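Local coordinates for protein type III effector XopAI (Xanthomonas citri, PDB 6K93) that is a type III effector, presumably delivered into plant cells, with a mono-ADP-ribosyltransferase fold that appears to bind arginine-containing peptides, at residues A[113-118]-A[203-208]; A[144-149]-A[167-172]. All blocks are in the same frame, centred on the assembly; numbering follows the deposited sequence.

Interaction 1: residues A[113-118]-A[203-208]; sequences FRSTPE and IISALH
Ser-205, Phe-113 and His-208 carry most of this contact, in which a loop running into helix 117-128 lies against helix 194-209. The hydroxyl of Ser-205 faces the loop backbone and receives its amide: Ser-115 N donates to Ser-205 OG over 2.8 Å, nearly straight at 167°. What puts the oxygen there is a chi1 of -173°, which sets OG anti to the N of Ser-205 itself. The same oxygen is also hydrogen-bonded to Asp-167 of helix 165-174, whose other carboxylate oxygen bonds the hydroxyl of Ser-115.

Beside this polar point the Phe-113 ring presents one face to Ile-204. Methyl CG2 of Ile-204 sits 3.8 Å from the centroid of that ring, 20° off its normal, a CH-pi contact displaced toward the CD1 side. Leu-102 and Val-106 of helix 95-109 also pack on the ring, which therefore lies between that helix and helix 194-209, the latter part of the ADP-ribosyltransferase fold.

Toward the end of helix 194-209, the imidazole of His-208 brings CD2 to 4.2 Å from Phe-113 CB. Arg-114 bends at chi2 and folds back over its own chain, so that NH1 donates to Phe-113 O at 2.9 Å from above the carbonyl plane. Its NH2 gives a hydrogen to a water 2.9 Å away, which in turn donates to His-208 O at 3.0 Å.

The chemistry is thus graded: the buried Ser-205 hydroxyl is satisfied directly by an amide and a carboxylate, whereas the exposed Arg-114 reaches His-208 O through a water.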
ATOM      1  N   PHE A 113      -0.771   3.847 -13.833  1.00 15.86           N
ATOM      2  CA  PHE A 113       0.240   4.403 -12.939  1.00 15.55           C
ATOM      3  C   PHE A 113       1.471   3.509 -12.914  1.00 16.02           C
ATOM      4  O   PHE A 113       1.360   2.304 -12.715  1.00 15.01           O
ATOM      5  CB  PHE A 113      -0.342   4.540 -11.519  1.00 14.78           C
ATOM      6  CG  PHE A 113       0.563   5.280 -10.561  1.00 14.50           C
ATOM      7  CD1 PHE A 113       1.697   4.682 -10.045  1.00 13.71           C
ATOM      8  CD2 PHE A 113       0.256   6.565 -10.163  1.00 16.14           C
ATOM      9  CE1 PHE A 113       2.522   5.358  -9.197  1.00 14.41           C
ATOM     10  CE2 PHE A 113       1.086   7.250  -9.289  1.00 16.86           C
ATOM     11  CZ  PHE A 113       2.214   6.640  -8.808  1.00 15.86           C
ATOM     12  N   ARG A 114       2.648   4.101 -13.095  1.00 16.54           N
ATOM     13  CA  ARG A 114       3.894   3.354 -13.010  1.00 16.58           C
ATOM     14  C   ARG A 114       4.990   4.198 -12.373  1.00 16.08           C
ATOM     15  O   ARG A 114       5.152   5.381 -12.695  1.00 18.06           O
ATOM     16  CB  ARG A 114       4.381   2.905 -14.410  1.00 17.14           C
ATOM     17  CG  ARG A 114       3.451   1.973 -15.168  1.00 18.19           C
ATOM     18  CD  ARG A 114       3.435   0.571 -14.539  1.00 18.34           C
ATOM     19  NE  ARG A 114       2.683  -0.396 -15.315  1.00 19.12           N
ATOM     20  CZ  ARG A 114       1.361  -0.532 -15.290  1.00 19.33           C
ATOM     21  NH1 ARG A 114       0.606   0.255 -14.550  1.00 16.74           N
ATOM     22  NH2 ARG A 114       0.771  -1.482 -16.033  1.00 20.70           N
ATOM     23  N   SER A 115       5.792   3.565 -11.522  1.00 14.81           N
ATOM     24  CA  SER A 115       6.966   4.226 -10.989  1.00 14.86           C
ATOM     25  C   SER A 115       8.042   4.347 -12.070  1.00 16.96           C
ATOM     26  O   SER A 115       8.191   3.486 -12.938  1.00 17.92           O
ATOM     27  CB  SER A 115       7.544   3.472  -9.791  1.00 14.95           C
ATOM     28  OG  SER A 115       8.065   2.189 -10.204  1.00 15.74           O
ATOM     29  N   THR A 116       8.784   5.435 -12.019  1.00 16.43           N
ATOM     30  CA  THR A 116       9.927   5.684 -12.890  1.00 17.43           C
ATOM     31  C   THR A 116      11.184   5.121 -12.252  1.00 17.29           C
ATOM     32  O   THR A 116      11.227   4.871 -11.040  1.00 16.84           O
ATOM     33  CB  THR A 116      10.111   7.179 -13.115  1.00 20.05           C
ATOM     34  OG1 THR A 116      10.479   7.788 -11.875  1.00 19.31           O
ATOM     35  CG2 THR A 116       8.853   7.803 -13.668  1.00 23.33           C
ATOM     36  N   PRO A 117      12.242   4.930 -13.041  1.00 18.45           N
ATOM     37  CA  PRO A 117      13.517   4.509 -12.439  1.00 18.63           C
ATOM     38  C   PRO A 117      13.968   5.415 -11.312  1.00 18.00           C
ATOM     39  O   PRO A 117      14.421   4.928 -10.270  1.00 17.96           O
ATOM     40  CB  PRO A 117      14.494   4.547 -13.634  1.00 20.28           C
ATOM     41  CG  PRO A 117      13.604   4.248 -14.827  1.00 21.78           C
ATOM     42  CD  PRO A 117      12.313   4.998 -14.519  1.00 21.34           C
ATOM     43  N   GLU A 118      13.819   6.727 -11.484  1.00 19.23           N
ATOM     44  CA  GLU A 118      14.196   7.672 -10.441  1.00 20.29           C
ATOM     45  C   GLU A 118      13.358   7.470  -9.174  1.00 18.32           C
ATOM     46  O   GLU A 118      13.886   7.489  -8.059  1.00 18.15           O
ATOM     47  CB  GLU A 118      14.044   9.087 -11.013  1.00 27.84           C
ATOM     48  CG  GLU A 118      15.024   9.408 -12.184  1.00 40.39           C
ATOM     49  CD  GLU A 118      14.749   8.687 -13.509  1.00 49.87           C
ATOM     50  OE1 GLU A 118      13.600   8.261 -13.788  1.00 45.92           O
ATOM     51  OE2 GLU A 118      15.707   8.552 -14.302  1.00 52.33           O
ATOM     52  N   ILE A 203       4.445   1.095  -4.342  1.00 10.82           N
ATOM     53  CA  ILE A 203       3.359   0.166  -4.041  1.00 10.60           C
ATOM     54  C   ILE A 203       2.236   0.319  -5.054  1.00 11.59           C
ATOM     55  O   ILE A 203       1.707  -0.663  -5.569  1.00 11.58           O
ATOM     56  CB  ILE A 203       2.835   0.370  -2.609  1.00 10.59           C
ATOM     57  CG1 ILE A 203       3.910   0.085  -1.564  1.00 11.65           C
ATOM     58  CG2 ILE A 203       1.611  -0.519  -2.377  1.00 10.32           C
ATOM     59  CD1 ILE A 203       3.495   0.479  -0.143  1.00 12.62           C
ATOM     60  N   ILE A 204       1.847   1.557  -5.360  1.00 12.00           N
ATOM     61  CA  ILE A 204       0.772   1.782  -6.321  1.00 12.38           C
ATOM     62  C   ILE A 204       1.159   1.220  -7.676  1.00 12.70           C
ATOM     63  O   ILE A 204       0.353   0.573  -8.342  1.00 12.89           O
ATOM     64  CB  ILE A 204       0.419   3.278  -6.414  1.00 13.80           C
ATOM     65  CG1 ILE A 204      -0.130   3.753  -5.071  1.00 13.48           C
ATOM     66  CG2 ILE A 204      -0.598   3.529  -7.513  1.00 14.78           C
ATOM     67  CD1 ILE A 204      -0.296   5.263  -4.980  1.00 15.87           C
ATOM     68  N   SER A 205       2.392   1.474  -8.103  1.00 11.98           N
ATOM     69  CA  SER A 205       2.894   0.939  -9.360  1.00 12.40           C
ATOM     70  C   SER A 205       2.816  -0.574  -9.376  1.00 12.14           C
ATOM     71  O   SER A 205       2.388  -1.165 -10.372  1.00 12.63           O
ATOM     72  CB  SER A 205       4.334   1.422  -9.554  1.00 13.37           C
ATOM     73  OG  SER A 205       4.810   1.053 -10.823  1.00 13.99           O
ATOM     74  N   ALA A 206       3.235  -1.218  -8.285  1.00 11.19           N
ATOM     75  CA  ALA A 206       3.180  -2.672  -8.214  1.00 11.90           C
ATOM     76  C   ALA A 206       1.749  -3.167  -8.355  1.00 12.87           C
ATOM     77  O   ALA A 206       1.477  -4.139  -9.071  1.00 13.80           O
ATOM     78  CB  ALA A 206       3.767  -3.158  -6.903  1.00 10.83           C
ATOM     79  N   LEU A 207       0.819  -2.539  -7.635  1.00 12.84           N
ATOM     80  CA  LEU A 207      -0.558  -3.021  -7.633  1.00 12.11           C
ATOM     81  C   LEU A 207      -1.209  -2.885  -8.993  1.00 13.74           C
ATOM     82  O   LEU A 207      -2.024  -3.742  -9.377  1.00 15.12           O
ATOM     83  CB  LEU A 207      -1.367  -2.299  -6.565  1.00 11.52           C
ATOM     84  CG  LEU A 207      -0.935  -2.638  -5.123  1.00 11.85           C
ATOM     85  CD1 LEU A 207      -1.584  -1.665  -4.150  1.00 12.32           C
ATOM     86  CD2 LEU A 207      -1.304  -4.060  -4.751  1.00 11.98           C
ATOM     87  N   HIS A 208      -0.866  -1.846  -9.747  1.00 13.85           N
ATOM     88  CA  HIS A 208      -1.471  -1.666 -11.052  1.00 15.62           C
ATOM     89  C   HIS A 208      -0.712  -2.366 -12.165  1.00 17.41           C
ATOM     90  O   HIS A 208      -1.242  -2.473 -13.275  1.00 20.65           O
ATOM     91  CB  HIS A 208      -1.599  -0.172 -11.363  1.00 15.76           C
ATOM     92  CG  HIS A 208      -2.691   0.503 -10.600  1.00 16.44           C
ATOM     93  ND1 HIS A 208      -3.997   0.057 -10.629  1.00 16.53           N
ATOM     94  CD2 HIS A 208      -2.680   1.578  -9.772  1.00 17.04           C
ATOM     95  CE1 HIS A 208      -4.741   0.833  -9.866  1.00 16.60           C
ATOM     96  NE2 HIS A 208      -3.968   1.765  -9.338  1.00 16.77           N
TER
HETATM   97  O   HOH W   1      -2.122  -1.763 -16.099  1.00 23.67           O

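Interaction 2: residues A[144-149]-A[167-172]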
ATOM      1  N   ASN A 144      19.038  -5.423  -0.193  1.00 16.08           N
ATOM      2  CA  ASN A 144      19.681  -6.319  -1.148  1.00 16.38           C
ATOM      3  C   ASN A 144      19.019  -7.689  -1.141  1.00 16.24           C
ATOM      4  O   ASN A 144      18.815  -8.290  -2.198  1.00 17.22           O
ATOM      5  CB  ASN A 144      21.165  -6.450  -0.828  1.00 17.86           C
ATOM      6  CG  ASN A 144      21.931  -5.166  -1.067  1.00 19.86           C
ATOM      7  OD1 ASN A 144      21.451  -4.256  -1.732  1.00 19.11           O
ATOM      8  ND2 ASN A 144      23.132  -5.089  -0.510  1.00 21.65           N
ATOM      9  N   GLY A 145      18.680  -8.200   0.041  1.00 15.54           N
ATOM     10  CA  GLY A 145      18.027  -9.501   0.117  1.00 15.67           C
ATOM     11  C   GLY A 145      16.653  -9.507  -0.519  1.00 15.49           C
ATOM     12  O   GLY A 145      16.271 -10.480  -1.187  1.00 15.90           O
ATOM     13  N   MET A 146      15.881  -8.437  -0.302  1.00 14.41           N
ATOM     14  CA  MET A 146      14.573  -8.339  -0.947  1.00 14.52           C
ATOM     15  C   MET A 146      14.724  -8.232  -2.469  1.00 14.53           C
ATOM     16  O   MET A 146      13.962  -8.863  -3.223  1.00 15.20           O
ATOM     17  CB  MET A 146      13.804  -7.159  -0.374  1.00 15.75           C
ATOM     18  CG  MET A 146      13.362  -7.423   1.017  1.00 19.23           C
ATOM     19  SD  MET A 146      12.178  -6.159   1.535  1.00 22.67           S
ATOM     20  CE  MET A 146      13.331  -5.112   1.946  1.00 16.48           C
ATOM     21  N   MET A 147      15.687  -7.437  -2.947  1.00 14.38           N
ATOM     22  CA  MET A 147      15.898  -7.337  -4.389  1.00 14.09           C
ATOM     23  C   MET A 147      16.231  -8.699  -4.982  1.00 15.14           C
ATOM     24  O   MET A 147      15.741  -9.061  -6.058  1.00 16.92           O
ATOM     25  CB  MET A 147      17.010  -6.331  -4.678  1.00 15.14           C
ATOM     26  CG  MET A 147      16.657  -4.879  -4.448  1.00 15.08           C
ATOM     27  SD  MET A 147      15.532  -4.223  -5.711  1.00 16.07           S
ATOM     28  CE  MET A 147      16.595  -4.239  -7.142  1.00 16.05           C
ATOM     29  N   GLN A 148      17.131  -9.433  -4.334  1.00 14.74           N
ATOM     30  CA  GLN A 148      17.475 -10.770  -4.815  1.00 18.06           C
ATOM     31  C   GLN A 148      16.258 -11.686  -4.814  1.00 17.66           C
ATOM     32  O   GLN A 148      16.022 -12.415  -5.783  1.00 19.04           O
ATOM     33  CB  GLN A 148      18.598 -11.361  -3.964  1.00 24.98           C
ATOM     34  CG  GLN A 148      19.125 -12.707  -4.446  1.00 35.29           C
ATOM     35  CD  GLN A 148      19.735 -12.670  -5.842  1.00 44.59           C
ATOM     36  OE1 GLN A 148      20.164 -11.625  -6.327  1.00 47.18           O
ATOM     37  NE2 GLN A 148      19.771 -13.828  -6.495  1.00 49.89           N
ATOM     38  N   ARG A 149      15.468 -11.654  -3.739  1.00 16.02           N
ATOM     39  CA  ARG A 149      14.283 -12.504  -3.663  1.00 16.60           C
ATOM     40  C   ARG A 149      13.323 -12.205  -4.802  1.00 16.52           C
ATOM     41  O   ARG A 149      12.762 -13.124  -5.411  1.00 16.54           O
ATOM     42  CB  ARG A 149      13.586 -12.332  -2.305  1.00 18.40           C
ATOM     43  CG  ARG A 149      12.226 -13.001  -2.193  1.00 19.44           C
ATOM     44  CD  ARG A 149      11.583 -12.821  -0.819  1.00 21.56           C
ATOM     45  NE  ARG A 149      10.366 -13.639  -0.689  1.00 24.27           N
ATOM     46  CZ  ARG A 149       9.163 -13.160  -0.396  1.00 28.69           C
ATOM     47  NH1 ARG A 149       8.989 -11.873  -0.181  1.00 28.51           N
ATOM     48  NH2 ARG A 149       8.126 -13.984  -0.318  1.00 29.68           N
ATOM     49  N   ASP A 167       9.351  -2.436  -7.420  1.00 12.70           N
ATOM     50  CA  ASP A 167       7.918  -2.406  -7.144  1.00 12.73           C
ATOM     51  C   ASP A 167       7.497  -3.651  -6.367  1.00 12.90           C
ATOM     52  O   ASP A 167       6.690  -3.563  -5.436  1.00 12.23           O
ATOM     53  CB  ASP A 167       7.126  -2.309  -8.442  1.00 13.30           C
ATOM     54  CG  ASP A 167       7.195  -0.944  -9.091  1.00 14.11           C
ATOM     55  OD1 ASP A 167       7.707   0.053  -8.502  1.00 14.76           O
ATOM     56  OD2 ASP A 167       6.717  -0.856 -10.251  1.00 15.35           O
ATOM     57  N   LEU A 168       8.019  -4.823  -6.748  1.00 12.90           N
ATOM     58  CA  LEU A 168       7.746  -6.026  -5.973  1.00 12.37           C
ATOM     59  C   LEU A 168       8.325  -5.932  -4.566  1.00 11.61           C
ATOM     60  O   LEU A 168       7.692  -6.356  -3.591  1.00 12.66           O
ATOM     61  CB  LEU A 168       8.305  -7.251  -6.685  1.00 13.11           C
ATOM     62  CG  LEU A 168       7.637  -7.666  -8.011  1.00 15.17           C
ATOM     63  CD1 LEU A 168       8.336  -8.878  -8.613  1.00 15.77           C
ATOM     64  CD2 LEU A 168       6.160  -7.960  -7.786  1.00 15.88           C
ATOM     65  N   VAL A 169       9.512  -5.332  -4.430  1.00 11.23           N
ATOM     66  CA  VAL A 169      10.078  -5.109  -3.100  1.00 11.28           C
ATOM     67  C   VAL A 169       9.149  -4.237  -2.257  1.00 10.89           C
ATOM     68  O   VAL A 169       8.974  -4.467  -1.060  1.00 11.38           O
ATOM     69  CB  VAL A 169      11.490  -4.497  -3.208  1.00 12.55           C
ATOM     70  CG1 VAL A 169      11.986  -4.025  -1.846  1.00 12.64           C
ATOM     71  CG2 VAL A 169      12.464  -5.491  -3.804  1.00 13.26           C
ATOM     72  N   ALA A 170       8.510  -3.250  -2.878  1.00 10.97           N
ATOM     73  CA  ALA A 170       7.561  -2.410  -2.158  1.00 11.54           C
ATOM     74  C   ALA A 170       6.409  -3.223  -1.583  1.00 10.97           C
ATOM     75  O   ALA A 170       5.931  -2.925  -0.482  1.00 11.26           O
ATOM     76  CB  ALA A 170       7.038  -1.290  -3.082  1.00 12.00           C
ATOM     77  N   LEU A 171       5.922  -4.227  -2.322  1.00 10.86           N
ATOM     78  CA  LEU A 171       4.861  -5.079  -1.794  1.00 11.22           C
ATOM     79  C   LEU A 171       5.353  -5.879  -0.606  1.00 11.43           C
ATOM     80  O   LEU A 171       4.657  -5.982   0.401  1.00 11.41           O
ATOM     81  CB  LEU A 171       4.304  -5.998  -2.885  1.00 11.60           C
ATOM     82  CG  LEU A 171       3.606  -5.341  -4.075  1.00 12.83           C
ATOM     83  CD1 LEU A 171       3.125  -6.438  -5.044  1.00 13.51           C
ATOM     84  CD2 LEU A 171       2.462  -4.468  -3.615  1.00 13.42           C
ATOM     85  N   GLN A 172       6.567  -6.418  -0.679  1.00 11.65           N
ATOM     86  CA  GLN A 172       7.107  -7.094   0.490  1.00 11.88           C
ATOM     87  C   GLN A 172       7.258  -6.122   1.655  1.00 11.58           C
ATOM     88  O   GLN A 172       6.894  -6.442   2.793  1.00 11.51           O
ATOM     89  CB  GLN A 172       8.441  -7.774   0.166  1.00 12.77           C
ATOM     90  CG  GLN A 172       8.979  -8.560   1.366  1.00 14.56           C
ATOM     91  CD  GLN A 172      10.265  -9.301   1.066  1.00 18.04           C
ATOM     92  OE1 GLN A 172      10.589  -9.567  -0.078  1.00 20.62           O
ATOM     93  NE2 GLN A 172      10.994  -9.653   2.119  1.00 18.53           N
TER
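Gln-172 OE1 takes a hydrogen bond from Arg-149 NH1 at 2.8 Å, the bond that joins segments 144-149 and 167-172. The oxygen lies in the guanidinium plane, at its edge, whereas the donor stands above the amide, 82° out of the carbonyl plane and away from either lone pair. The two flat groups are almost perpendicular. Arg-149 arrives there with its chain extended from CG to NE, and Gln-172, with chi1 at -177° and an equally extended chain, reaches out to meet it. Both ends have further partners: NH1 also donates to the backbone oxygen of Phe-277, and NE2 of Gln-172 is hydrogen-bonded to Glu-279, a network that fixes the rotation of the buried amide.

The segment axes approach to 9.1 Å and are inclined at 116°, a steep crossing of two consecutive helices in the helical portion of the mono-ADP-ribosyltransferase fold. At the crossing Met-146 and Val-169 have the nearest CA atoms, and their side chains meet at about a right angle, with Met-146 CB 3.9 Å from Val-169 CG1.

The other valine methyl, CG2, lies 3.7 Å from Met-146 O, and the bend of Met-147 at chi2 brings SD to 3.8 Å from this same Val-169 CG2. Farther along, the thioether chain of Met-146 passes obliquely across the end of Gln-172, its CG 3.4 Å from Gln-172 NE2. Behind the crossing, helix 117-128 adds Leu-127 against Met-146 and Phe-123 against Val-169.

In the fold
Both contacts are largely buried, but they show how chemistry can follow secondary structure. Interaction 1 joins a loop to a helix, and a serine hydroxyl meets a backbone amide that precedes the N-terminus of helix 117-128; interaction 2 joins two helices through side chains, with sulfur and methyl groups in the middle and a polar pair to one side. Helix 165-174 connects them. Asp-167 ties this helix to interaction 1, and Ala-206 packs on Asp-167 and Leu-171, while Val-169 and Gln-172 serve interaction 2. Interaction 1 reaches solvent at Arg-114, whereas the arginine of interaction 2 is only partly exposed.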